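Protein-S-isoprenylcysteine O-methyltransferase (Tribolium castaneum, PDB 5V7P) catalyses the S-adenosyl-L-methionine-dependent methylation of isoprenylated C-terminal cysteine residues of proteins, forming the methyl ester, as an integral membrane enzyme of the endoplasmic reticulum. Local coordinates at residues L73-G78 against Y95-A100; W157-G162 against Q223-N228; C164-G169 against F216-G221. All blocks are in the same frame, centred on the assembly; numbering follows the deposited sequence.

Contact 1. Residues L73-G78 against Y95-A100. With MPG ([(Z)-octadec-9-enyl] (2R)-2,3-bis(oxidanyl)propanoate), chain B.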
loop_
_atom_site.group_PDB
_atom_site.type_symbol
_atom_site.label_atom_id
_atom_site.label_comp_id
_atom_site.label_asym_id
_atom_site.label_seq_id
_atom_site.Cartn_x
_atom_site.Cartn_y
_atom_site.Cartn_z
ATOM N N LEU A 73 -7.169 14.491 -11.922
ATOM C CA LEU A 73 -8.561 14.909 -11.798
ATOM C C LEU A 73 -8.930 15.125 -10.336
ATOM O O LEU A 73 -9.477 16.170 -9.966
ATOM C CB LEU A 73 -9.474 13.856 -12.434
ATOM C CG LEU A 73 -10.753 14.343 -13.118
ATOM C CD1 LEU A 73 -11.631 13.161 -13.506
ATOM C CD2 LEU A 73 -11.516 15.301 -12.237
ATOM N N VAL A 74 -8.621 14.142 -9.486
ATOM C CA VAL A 74 -8.973 14.234 -8.073
ATOM C C VAL A 74 -8.252 15.405 -7.417
ATOM O O VAL A 74 -8.821 16.110 -6.576
ATOM C CB VAL A 74 -8.658 12.903 -7.366
ATOM C CG1 VAL A 74 -8.918 13.002 -5.870
ATOM C CG2 VAL A 74 -9.485 11.778 -7.978
ATOM N N LEU A 75 -6.991 15.629 -7.787
ATOM C CA LEU A 75 -6.232 16.736 -7.216
ATOM C C LEU A 75 -6.937 18.068 -7.458
ATOM O O LEU A 75 -7.220 18.819 -6.516
ATOM C CB LEU A 75 -4.820 16.754 -7.803
ATOM C CG LEU A 75 -3.953 17.970 -7.463
ATOM C CD1 LEU A 75 -3.817 18.145 -5.956
ATOM C CD2 LEU A 75 -2.587 17.838 -8.109
ATOM N N VAL A 76 -7.227 18.379 -8.723
ATOM C CA VAL A 76 -7.824 19.670 -9.055
ATOM C C VAL A 76 -9.214 19.793 -8.439
ATOM O O VAL A 76 -9.568 20.833 -7.874
ATOM C CB VAL A 76 -7.858 19.860 -10.583
ATOM C CG1 VAL A 76 -8.736 21.053 -10.977
ATOM C CG2 VAL A 76 -6.443 20.049 -11.114
ATOM N N LEU A 77 -10.025 18.740 -8.548
ATOM C CA LEU A 77 -11.357 18.781 -7.955
ATOM C C LEU A 77 -11.282 18.989 -6.449
ATOM O O LEU A 77 -12.121 19.687 -5.868
ATOM C CB LEU A 77 -12.122 17.499 -8.286
ATOM C CG LEU A 77 -13.195 17.626 -9.370
ATOM C CD1 LEU A 77 -12.635 18.246 -10.647
ATOM C CD2 LEU A 77 -13.807 16.263 -9.658
ATOM N N GLY A 78 -10.279 18.397 -5.799
ATOM C CA GLY A 78 -10.114 18.614 -4.371
ATOM C C GLY A 78 -9.851 20.070 -4.041
ATOM O O GLY A 78 -10.500 20.651 -3.168
ATOM N N TYR A 95 -8.841 16.873 1.685
ATOM C CA TYR A 95 -8.610 15.444 1.857
ATOM C C TYR A 95 -8.443 14.750 0.510
ATOM O O TYR A 95 -7.527 13.941 0.323
ATOM C CB TYR A 95 -9.765 14.830 2.649
ATOM C CG TYR A 95 -9.937 13.343 2.445
ATOM C CD1 TYR A 95 -9.202 12.432 3.187
ATOM C CD2 TYR A 95 -10.844 12.850 1.514
ATOM C CE1 TYR A 95 -9.359 11.072 3.005
ATOM C CE2 TYR A 95 -11.007 11.489 1.324
ATOM C CZ TYR A 95 -10.262 10.605 2.073
ATOM O OH TYR A 95 -10.415 9.248 1.896
ATOM N N MET A 96 -9.327 15.055 -0.443
ATOM C CA MET A 96 -9.211 14.464 -1.772
ATOM C C MET A 96 -7.853 14.763 -2.392
ATOM O O MET A 96 -7.218 13.875 -2.973
ATOM C CB MET A 96 -10.326 14.985 -2.676
ATOM C CG MET A 96 -11.711 14.496 -2.304
ATOM S SD MET A 96 -13.015 15.375 -3.187
ATOM C CE MET A 96 -12.477 15.216 -4.888
ATOM N N SER A 97 -7.391 16.009 -2.281
ATOM C CA SER A 97 -6.125 16.388 -2.900
ATOM C C SER A 97 -4.949 15.678 -2.240
ATOM O O SER A 97 -4.044 15.195 -2.930
ATOM C CB SER A 97 -5.951 17.903 -2.831
ATOM O OG SER A 97 -7.023 18.560 -3.481
ATOM N N VAL A 98 -4.941 15.612 -0.906
ATOM C CA VAL A 98 -3.890 14.889 -0.195
ATOM C C VAL A 98 -3.837 13.440 -0.660
ATOM O O VAL A 98 -2.757 12.877 -0.874
ATOM C CB VAL A 98 -4.118 14.993 1.325
ATOM C CG1 VAL A 98 -3.321 13.939 2.090
ATOM C CG2 VAL A 98 -3.743 16.385 1.818
ATOM N N MET A 99 -5.002 12.815 -0.823
ATOM C CA MET A 99 -5.049 11.423 -1.249
ATOM C C MET A 99 -4.477 11.255 -2.648
ATOM O O MET A 99 -3.690 10.335 -2.902
ATOM C CB MET A 99 -6.491 10.923 -1.201
ATOM C CG MET A 99 -7.087 10.906 0.195
ATOM S SD MET A 99 -6.642 9.418 1.099
ATOM C CE MET A 99 -7.582 8.193 0.188
ATOM N N ALA A 100 -4.865 12.134 -3.574
ATOM C CA ALA A 100 -4.390 12.020 -4.948
ATOM C C ALA A 100 -2.881 12.201 -5.027
ATOM O O ALA A 100 -2.196 11.465 -5.746
ATOM C CB ALA A 100 -5.100 13.044 -5.833
HETATM C C2 MPG B . -7.747 2.878 6.036
HETATM C C3 MPG B . -6.687 3.299 7.047
HETATM C C4 MPG B . -5.389 2.523 6.847
HETATM C C5 MPG B . -4.299 3.163 7.677
HETATM C C6 MPG B . -3.051 2.300 7.604
HETATM C C7 MPG B . -2.457 2.237 6.199
HETATM C C8 MPG B . -1.927 0.827 6.007
HETATM C C9 MPG B . -0.972 0.815 4.816
HETATM C C10 MPG B . -1.224 0.189 3.690
HETATM C C11 MPG B . -2.504 -0.609 3.436
HETATM C C12 MPG B . -2.835 -0.565 1.952
HETATM C C13 MPG B . -1.819 -1.372 1.153
HETATM C C14 MPG B . -1.860 -0.888 -0.289
HETATM C C15 MPG B . -1.049 -1.826 -1.180
HETATM C C16 MPG B . -1.883 -2.271 -2.379
HETATM O O1 MPG B . -7.719 4.519 4.322
HETATM C C1 MPG B . -7.337 3.211 4.602
HETATM C CXD MPG B . -6.981 6.749 3.442
HETATM O O2 MPG B . -6.480 7.843 4.156
HETATM C C21 MPG B . -8.493 6.931 3.244
HETATM O O3 MPG B . -8.956 7.995 4.026
HETATM O O4 MPG B . -5.635 5.287 4.705
HETATM C CX3 MPG B . -6.700 5.466 4.214
#

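Contact 2. Residues W157-G162 against Q223-N228. With D10 (decane), chain N; MPG ([(Z)-octadec-9-enyl] (2R)-2,3-bis(oxidanyl)propanoate), chain S.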
loop_
_atom_site.group_PDB
_atom_site.type_symbol
_atom_site.label_atom_id
_atom_site.label_comp_id
_atom_site.label_asym_id
_atom_site.label_seq_id
_atom_site.Cartn_x
_atom_site.Cartn_y
_atom_site.Cartn_z
ATOM N N TRP A 157 -9.043 25.063 11.768
ATOM C CA TRP A 157 -7.707 24.973 12.350
ATOM C C TRP A 157 -7.372 23.540 12.741
ATOM O O TRP A 157 -6.214 23.122 12.629
ATOM C CB TRP A 157 -7.577 25.906 13.559
ATOM C CG TRP A 157 -8.521 25.611 14.684
ATOM C CD1 TRP A 157 -9.754 26.161 14.884
ATOM C CD2 TRP A 157 -8.307 24.702 15.772
ATOM N NE1 TRP A 157 -10.321 25.651 16.025
ATOM C CE2 TRP A 157 -9.455 24.752 16.589
ATOM C CE3 TRP A 157 -7.259 23.852 16.134
ATOM C CZ2 TRP A 157 -9.584 23.983 17.743
ATOM C CZ3 TRP A 157 -7.390 23.088 17.282
ATOM C CH2 TRP A 157 -8.543 23.160 18.071
ATOM N N LEU A 158 -8.365 22.770 13.192
ATOM C CA LEU A 158 -8.129 21.357 13.481
ATOM C C LEU A 158 -7.770 20.598 12.211
ATOM O O LEU A 158 -6.801 19.830 12.181
ATOM C CB LEU A 158 -9.364 20.735 14.139
ATOM C CG LEU A 158 -9.215 20.132 15.538
ATOM C CD1 LEU A 158 -10.517 19.459 15.953
ATOM C CD2 LEU A 158 -8.064 19.135 15.617
ATOM N N SER A 159 -8.549 20.799 11.146
ATOM C CA SER A 159 -8.290 20.102 9.890
ATOM C C SER A 159 -6.924 20.471 9.326
ATOM O O SER A 159 -6.217 19.613 8.781
ATOM C CB SER A 159 -9.391 20.427 8.884
ATOM O OG SER A 159 -9.094 19.903 7.602
ATOM N N ASN A 160 -6.533 21.742 9.449
ATOM C CA ASN A 160 -5.224 22.163 8.959
ATOM C C ASN A 160 -4.096 21.523 9.753
ATOM O O ASN A 160 -2.985 21.371 9.232
ATOM C CB ASN A 160 -5.109 23.686 9.002
ATOM C CG ASN A 160 -6.059 24.365 8.039
ATOM O OD1 ASN A 160 -6.526 23.752 7.079
ATOM N ND2 ASN A 160 -6.349 25.635 8.286
ATOM N N ILE A 161 -4.347 21.157 11.011
ATOM C CA ILE A 161 -3.381 20.338 11.737
ATOM C C ILE A 161 -3.217 18.996 11.037
ATOM O O ILE A 161 -2.097 18.511 10.847
ATOM C CB ILE A 161 -3.810 20.175 13.210
ATOM C CG1 ILE A 161 -3.547 21.477 13.975
ATOM C CG2 ILE A 161 -3.083 18.997 13.874
ATOM C CD1 ILE A 161 -4.018 21.469 15.420
ATOM N N GLY A 162 -4.331 18.387 10.628
ATOM C CA GLY A 162 -4.249 17.172 9.836
ATOM C C GLY A 162 -3.464 17.369 8.554
ATOM O O GLY A 162 -2.725 16.480 8.124
ATOM N N GLN A 223 -7.619 11.515 8.458
ATOM C CA GLN A 223 -8.846 11.576 9.241
ATOM C C GLN A 223 -8.886 12.773 10.177
ATOM O O GLN A 223 -9.977 13.193 10.577
ATOM C CB GLN A 223 -9.018 10.278 10.034
ATOM C CG GLN A 223 -9.097 9.048 9.147
ATOM C CD GLN A 223 -10.112 9.213 8.035
ATOM O OE1 GLN A 223 -11.300 9.403 8.290
ATOM N NE2 GLN A 223 -9.644 9.171 6.791
ATOM N N ILE A 224 -7.731 13.334 10.532
ATOM C CA ILE A 224 -7.730 14.614 11.230
ATOM C C ILE A 224 -8.169 15.722 10.282
ATOM O O ILE A 224 -8.900 16.641 10.672
ATOM C CB ILE A 224 -6.345 14.899 11.839
ATOM C CG1 ILE A 224 -5.979 13.790 12.835
ATOM C CG2 ILE A 224 -6.334 16.273 12.514
ATOM C CD1 ILE A 224 -4.633 13.963 13.517
ATOM N N ILE A 225 -7.739 15.650 9.020
ATOM C CA ILE A 225 -8.238 16.586 8.017
ATOM C C ILE A 225 -9.758 16.578 8.024
ATOM O O ILE A 225 -10.406 17.623 8.150
ATOM C CB ILE A 225 -7.681 16.238 6.623
ATOM C CG1 ILE A 225 -6.153 16.322 6.628
ATOM C CG2 ILE A 225 -8.270 17.167 5.556
ATOM C CD1 ILE A 225 -5.497 15.889 5.329
ATOM N N LEU A 226 -10.346 15.385 7.921
ATOM C CA LEU A 226 -11.793 15.219 7.863
ATOM C C LEU A 226 -12.485 15.503 9.190
ATOM O O LEU A 226 -13.717 15.604 9.212
ATOM C CB LEU A 226 -12.120 13.788 7.409
ATOM C CG LEU A 226 -12.607 13.508 5.983
ATOM C CD1 LEU A 226 -12.172 14.558 4.972
ATOM C CD2 LEU A 226 -12.114 12.139 5.542
ATOM N N ILE A 227 -11.737 15.634 10.283
ATOM C CA ILE A 227 -12.326 15.781 11.610
ATOM C C ILE A 227 -13.371 14.686 11.796
ATOM O O ILE A 227 -14.540 14.965 12.086
ATOM C CB ILE A 227 -12.928 17.186 11.811
ATOM C CG1 ILE A 227 -11.915 18.256 11.377
ATOM C CG2 ILE A 227 -13.332 17.384 13.274
ATOM C CD1 ILE A 227 -12.349 19.693 11.625
ATOM N N ASN A 228 -12.955 13.430 11.610
ATOM C CA ASN A 228 -13.816 12.274 11.809
ATOM C C ASN A 228 -13.494 11.648 13.161
ATOM O O ASN A 228 -12.498 10.917 13.277
ATOM C CB ASN A 228 -13.619 11.253 10.683
ATOM C CG ASN A 228 -14.380 11.615 9.421
ATOM O OD1 ASN A 228 -15.355 12.363 9.459
ATOM N ND2 ASN A 228 -13.940 11.073 8.291
HETATM C C3 D10 N . -5.919 28.482 15.588
HETATM C C4 D10 N . -6.284 27.868 16.938
HETATM C C5 D10 N . -7.720 28.246 17.298
HETATM C C6 D10 N . -8.092 27.606 18.635
HETATM C C7 D10 N . -9.525 27.986 19.004
HETATM C C2 MPG S . -7.978 27.856 1.024
HETATM C C3 MPG S . -7.636 26.535 0.337
HETATM C C4 MPG S . -6.377 26.695 -0.514
HETATM C C5 MPG S . -5.140 26.514 0.360
HETATM C C6 MPG S . -4.894 25.025 0.602
HETATM C C7 MPG S . -3.632 24.815 1.444
HETATM C C8 MPG S . -3.748 25.454 2.828
HETATM C C9 MPG S . -4.963 24.885 3.561
HETATM C C10 MPG S . -5.390 25.387 4.701
HETATM C C11 MPG S . -4.720 26.575 5.388
HETATM C C12 MPG S . -5.504 27.847 5.078
HETATM C C13 MPG S . -4.621 29.065 5.342
HETATM C C14 MPG S . -4.088 29.012 6.774
HETATM O O1 MPG S . -9.084 26.485 2.646
HETATM C C1 MPG S . -9.210 27.670 1.910
HETATM C CXD MPG S . -10.367 24.698 3.906
HETATM O O2 MPG S . -11.621 24.549 4.513
HETATM C C21 MPG S . -9.262 24.425 4.926
HETATM O O3 MPG S . -9.731 24.715 6.215
HETATM O O4 MPG S . -11.095 26.910 3.540
HETATM C CX3 MPG S . -10.230 26.119 3.360
#

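Contact 3. Residues C164-G169 against F216-G221. With MPG ([(Z)-octadec-9-enyl] (2R)-2,3-bis(oxidanyl)propanoate), chain B; MPG ([(Z)-octadec-9-enyl] (2R)-2,3-bis(oxidanyl)propanoate), chain V; D10 (decane), chain G.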
loop_
_atom_site.group_PDB
_atom_site.type_symbol
_atom_site.label_atom_id
_atom_site.label_comp_id
_atom_site.label_asym_id
_atom_site.label_seq_id
_atom_site.Cartn_x
_atom_site.Cartn_y
_atom_site.Cartn_z
ATOM N N CYS A 164 -0.945 19.367 8.224
ATOM C CA CYS A 164 0.467 19.456 8.574
ATOM C C CYS A 164 1.081 18.074 8.760
ATOM O O CYS A 164 2.159 17.792 8.225
ATOM C CB CYS A 164 0.642 20.298 9.839
ATOM S SG CYS A 164 0.378 22.067 9.581
ATOM N N VAL A 165 0.413 17.191 9.509
ATOM C CA VAL A 165 1.005 15.877 9.749
ATOM C C VAL A 165 1.065 15.091 8.448
ATOM O O VAL A 165 2.007 14.322 8.221
ATOM C CB VAL A 165 0.259 15.080 10.848
ATOM C CG1 VAL A 165 -0.445 15.987 11.859
ATOM C CG2 VAL A 165 -0.722 14.066 10.259
ATOM N N CYS A 166 0.076 15.272 7.568
ATOM C CA CYS A 166 0.098 14.583 6.283
ATOM C C CYS A 166 1.266 15.052 5.430
ATOM O O CYS A 166 1.946 14.235 4.798
ATOM C CB CYS A 166 -1.221 14.797 5.546
ATOM S SG CYS A 166 -2.565 13.758 6.135
ATOM N N ILE A 167 1.516 16.361 5.393
ATOM C CA ILE A 167 2.669 16.868 4.654
ATOM C C ILE A 167 3.956 16.333 5.269
ATOM O O ILE A 167 4.841 15.837 4.563
ATOM C CB ILE A 167 2.652 18.407 4.612
ATOM C CG1 ILE A 167 1.441 18.891 3.806
ATOM C CG2 ILE A 167 3.949 18.946 3.999
ATOM C CD1 ILE A 167 1.273 20.401 3.758
ATOM N N LEU A 168 4.074 16.418 6.595
ATOM C CA LEU A 168 5.262 15.898 7.263
ATOM C C LEU A 168 5.429 14.407 6.998
ATOM O O LEU A 168 6.514 13.949 6.621
ATOM C CB LEU A 168 5.183 16.173 8.764
ATOM C CG LEU A 168 5.217 17.643 9.190
ATOM C CD1 LEU A 168 4.990 17.760 10.689
ATOM C CD2 LEU A 168 6.531 18.296 8.796
ATOM N N GLY A 169 4.361 13.633 7.188
ATOM C CA GLY A 169 4.440 12.207 6.915
ATOM C C GLY A 169 4.800 11.922 5.474
ATOM O O GLY A 169 5.529 10.969 5.178
ATOM N N PHE A 216 2.274 5.785 8.539
ATOM C CA PHE A 216 1.453 5.638 9.737
ATOM C C PHE A 216 0.793 6.957 10.121
ATOM O O PHE A 216 -0.432 7.031 10.282
ATOM C CB PHE A 216 2.317 5.106 10.884
ATOM C CG PHE A 216 1.591 4.989 12.198
ATOM C CD1 PHE A 216 0.589 4.049 12.371
ATOM C CD2 PHE A 216 1.928 5.801 13.267
ATOM C CE1 PHE A 216 -0.075 3.933 13.577
ATOM C CE2 PHE A 216 1.268 5.689 14.477
ATOM C CZ PHE A 216 0.265 4.752 14.632
ATOM N N TYR A 217 1.591 8.015 10.272
ATOM C CA TYR A 217 1.033 9.294 10.696
ATOM C C TYR A 217 0.242 9.965 9.582
ATOM O O TYR A 217 -0.769 10.621 9.855
ATOM C CB TYR A 217 2.147 10.212 11.193
ATOM C CG TYR A 217 2.648 9.812 12.558
ATOM C CD1 TYR A 217 1.840 9.955 13.679
ATOM C CD2 TYR A 217 3.915 9.278 12.729
ATOM C CE1 TYR A 217 2.282 9.583 14.929
ATOM C CE2 TYR A 217 4.367 8.903 13.979
ATOM C CZ TYR A 217 3.545 9.059 15.074
ATOM O OH TYR A 217 3.981 8.691 16.325
ATOM N N TRP A 218 0.675 9.809 8.330
ATOM C CA TRP A 218 -0.099 10.339 7.214
ATOM C C TRP A 218 -1.519 9.793 7.234
ATOM O O TRP A 218 -2.489 10.546 7.097
ATOM C CB TRP A 218 0.589 10.001 5.892
ATOM C CG TRP A 218 -0.194 10.424 4.685
ATOM C CD1 TRP A 218 -0.130 11.627 4.050
ATOM C CD2 TRP A 218 -1.158 9.641 3.966
ATOM N NE1 TRP A 218 -0.992 11.645 2.981
ATOM C CE2 TRP A 218 -1.635 10.438 2.908
ATOM C CE3 TRP A 218 -1.660 8.344 4.113
ATOM C CZ2 TRP A 218 -2.590 9.983 2.002
ATOM C CZ3 TRP A 218 -2.608 7.893 3.211
ATOM C CH2 TRP A 218 -3.064 8.712 2.170
ATOM N N SER A 219 -1.662 8.478 7.418
ATOM C CA SER A 219 -2.990 7.877 7.382
ATOM C C SER A 219 -3.873 8.426 8.494
ATOM O O SER A 219 -5.054 8.722 8.271
ATOM C CB SER A 219 -2.885 6.358 7.490
ATOM O OG SER A 219 -2.340 5.957 8.740
ATOM N N ILE A 220 -3.328 8.549 9.706
ATOM C CA ILE A 220 -4.060 9.205 10.785
ATOM C C ILE A 220 -4.365 10.648 10.407
ATOM O O ILE A 220 -5.456 11.164 10.680
ATOM C CB ILE A 220 -3.262 9.124 12.099
ATOM C CG1 ILE A 220 -3.024 7.665 12.493
ATOM C CG2 ILE A 220 -3.994 9.858 13.221
ATOM C CD1 ILE A 220 -2.030 7.483 13.623
ATOM N N GLY A 221 -3.405 11.318 9.769
ATOM C CA GLY A 221 -3.601 12.707 9.393
ATOM C C GLY A 221 -4.808 12.912 8.497
ATOM O O GLY A 221 -5.553 13.881 8.659
HETATM C C2 MPG B . -7.747 2.878 6.036
HETATM C C3 MPG B . -6.687 3.299 7.047
HETATM C C4 MPG B . -5.389 2.523 6.847
HETATM C C5 MPG B . -4.299 3.163 7.677
HETATM C C6 MPG B . -3.051 2.300 7.604
HETATM C C7 MPG B . -2.457 2.237 6.199
HETATM C C8 MPG B . -1.927 0.827 6.007
HETATM C C9 MPG B . -0.972 0.815 4.816
HETATM C C10 MPG B . -1.224 0.189 3.690
HETATM C C11 MPG B . -2.504 -0.609 3.436
HETATM C C12 MPG B . -2.835 -0.565 1.952
HETATM C C13 MPG B . -1.819 -1.372 1.153
HETATM C C14 MPG B . -1.860 -0.888 -0.289
HETATM C C15 MPG B . -1.049 -1.826 -1.180
HETATM C C16 MPG B . -1.883 -2.271 -2.379
HETATM O O1 MPG B . -7.719 4.519 4.322
HETATM C C1 MPG B . -7.337 3.211 4.602
HETATM C CXD MPG B . -6.981 6.749 3.442
HETATM O O2 MPG B . -6.480 7.843 4.156
HETATM C C21 MPG B . -8.493 6.931 3.244
HETATM O O3 MPG B . -8.956 7.995 4.026
HETATM O O4 MPG B . -5.635 5.287 4.705
HETATM C CX3 MPG B . -6.700 5.466 4.214
HETATM C C2 MPG V . -1.665 -1.019 20.670
HETATM C C3 MPG V . -1.660 0.485 20.929
HETATM C C4 MPG V . -1.202 1.225 19.673
HETATM C C5 MPG V . -1.412 2.722 19.885
HETATM C C6 MPG V . -0.649 3.507 18.822
HETATM C C7 MPG V . -0.698 4.996 19.163
HETATM C C8 MPG V . 0.112 5.783 18.138
HETATM C C9 MPG V . 0.391 7.182 18.691
HETATM C C10 MPG V . -0.092 8.299 18.178
HETATM C C11 MPG V . -0.997 8.343 16.946
HETATM C C12 MPG V . -1.935 9.544 17.054
HETATM O O1 MPG V . -0.952 -2.987 21.807
HETATM C C1 MPG V . -1.668 -1.798 21.986
HETATM C CXD MPG V . 0.086 -4.952 23.025
HETATM O O2 MPG V . -0.496 -6.114 23.545
HETATM C C21 MPG V . 1.197 -4.476 23.957
HETATM O O3 MPG V . 1.475 -3.126 23.701
HETATM O O4 MPG V . -1.795 -3.731 23.746
HETATM C CX3 MPG V . -0.969 -3.853 22.906
HETATM C C1 D10 G . 11.500 0.237 18.872
HETATM C C2 D10 G . 10.670 1.342 19.514
HETATM C C3 D10 G . 10.591 2.527 18.556
HETATM C C4 D10 G . 9.474 3.471 18.995
HETATM C C5 D10 G . 9.828 4.889 18.558
HETATM C C6 D10 G . 8.614 5.799 18.725
HETATM C C7 D10 G . 9.087 7.237 18.929
HETATM C C8 D10 G . 8.065 8.204 18.335
HETATM C C9 D10 G . 8.449 8.523 16.894
HETATM C C10 D10 G . 7.187 8.800 16.079
#

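Contact 1. Residues L73-G78 against Y95-A100
Ser97 OG stands 3.1 Å from Leu75 O, and Gly93 O, one turn earlier on its own helix, is a second acceptor for the same hydroxyl. One proton cannot fully serve both carbonyls, so the link across the helices is not settled. With OG anti to the carbonyl carbon (chi1 -58°), the hydroxyl also comes within 3.2 Å of Gly78 CA. A side chain at Gly78 would collide with it, so the glycine is what admits the serine this close. Beside the hydroxyl, Leu75 reaches over with one branch, CD1 lying 3.8 Å from Ser97 CB.

Val74 packs against helix 90-113 as well. Its CG1 branch meets the Ala100 methyl CB at 3.8 Å and rests 3.5 Å from the backbone oxygen Met96 O. The Met96 chain bends at chi3 (52°), bringing CE back to within 4.1 Å of Leu77 CB. On another side of helix 90-113, Tyr95 OH shares a 2.9 Å hydrogen bond with O3 of a bound MPG lipid; either group may be the donor.

The axes of the two short segments approach to 7.4 Å at 154°, nearly antiparallel. Such a close crossing, with glycine, serine and alanine at the interface, is typical of small-residue packing between transmembrane helices, here 59-84 and 90-113, joined by a short, probably lumenal turn.

Contact 2. Residues W157-G162 against Q223-N228
Ile224 and Ile225 bracket Gly162 with different branches. From Ile224 comes the CG2 methyl, which lies 3.5 Å from Gly162 N; from Ile225 comes CG1, at 3.5 Å from Gly162 C. A CB on Gly162 would run into the backbone between the two isoleucines, so the absence of a side chain sets how near the helices come. Ile224 CG2 is turned against helix 156-180 because it stands anti to its own N, while CG1 is swung off beside that N (chi1 -60°).

One turn earlier, Ser159 presents its hydroxyl to the main chain: OG donates to Ile225 O at 2.7 Å, a length to be read with caution since the place of that oxygen is less sure. Ile227 comes in alongside, its extended end putting CD1 4.0 Å from Leu158 CB. It can do so because helix 210-225 finishes here in a Schellman motif, Ile227 taking positive phi (49°) and turning its side chain back toward helix 156-180. Across this turn Asn228 ND2 gives a nearly straight bond to Gln223 OE1 (3.1 Å, 173°), with the acceptor in the Asn228 amide plane, while Lys153 NZ bonds to Leu226 O, Ile227 O and Asn228 OD1.

Trp157 and Asn160, which both start away from 223-228, meet a decane and an MPG. Asn160 OD1 accepts a weak 3.5 Å bond from O3 of that MPG; a leucine here removes the amide oxygen, and the lipid's O3 would probably lose its hold on the helix. Trp157 has the decane over one indole face and Leu158 CB against the other.

Contact 3. Residues C164-G169 against F216-G221
Cys166 SG sits over one face of the Trp218 indole, 4.2 Å from the centroid of the five-membered ring and 28° off its normal, a sulfur-aromatic contact. At the ring edge, in plane, lies the backbone oxygen Cys166 O, 3.4 Å from Trp218 CD1, so a single cysteine meets the indole both above and beside it. Phe102 stacks with the indole as well. Trp218 reaches this place with CG anti to its backbone N (chi1 176°), which sends the indole across toward helix 90-113, its CD1 edge left beside Cys166.

Tyr217 has Phe216 CD2 over the centre of one ring face and a decane carbon, C10, near the plane at the edge, 3.2 Å from Tyr217 OH. Phe216 in turn carries Ile220 CD1 on one face and meets C8 of an MPG chain at its edge.

The segments run at 154° with their axes 7.8 Å apart, an antiparallel pair of transmembrane helices, 156-180 and 210-225, within the isoprenylcysteine carboxyl methyltransferase family region. Glycine again permits the approach: Val165 CG2 presses to 3.3 Å from Gly221 CA, tighter than ordinary carbon contact, and Cys166 SG lies 3.4 Å from Gly221 C. A side chain on Gly221 would collide with both groups. Val165 CG2 also touches the carbonyl oxygen Tyr217 O.

Behind this interface Ser219 OG bonds back to Phe216 O at 2.7 Å, with the donor tilted out of the carbonyl plane, and Ser219 CB lies beside the alkyl chain of a different MPG, the one that bonds to Tyr95.

Overall arrangement
Contacts 2 and 3 are two stretches of one antiparallel helix interface, 156-180 with 210-225; their centres are 10 Å apart, and Ile225 CD1 touches Cys166 SG at 3.7 Å. Along the chain, contact 3 nests within the loop contact 2 closes. Contact 1 precedes both, and its helix 90-113 packs against them: Tyr95 CB meets Leu226 CD1 of contact 2 at 3.4 Å, and Val98 CG1 meets Trp218 NE1 of contact 3 at 3.4 Å. Residues of all three contacts line one MPG pocket: Tyr95 and Met99, Gln223, Trp218 and Ser219. Contact 3 comes nearest the cofactor site, the Tyr217 side chain being about 9 Å from that of Tyr212, which binds S-adenosyl-L-methionine.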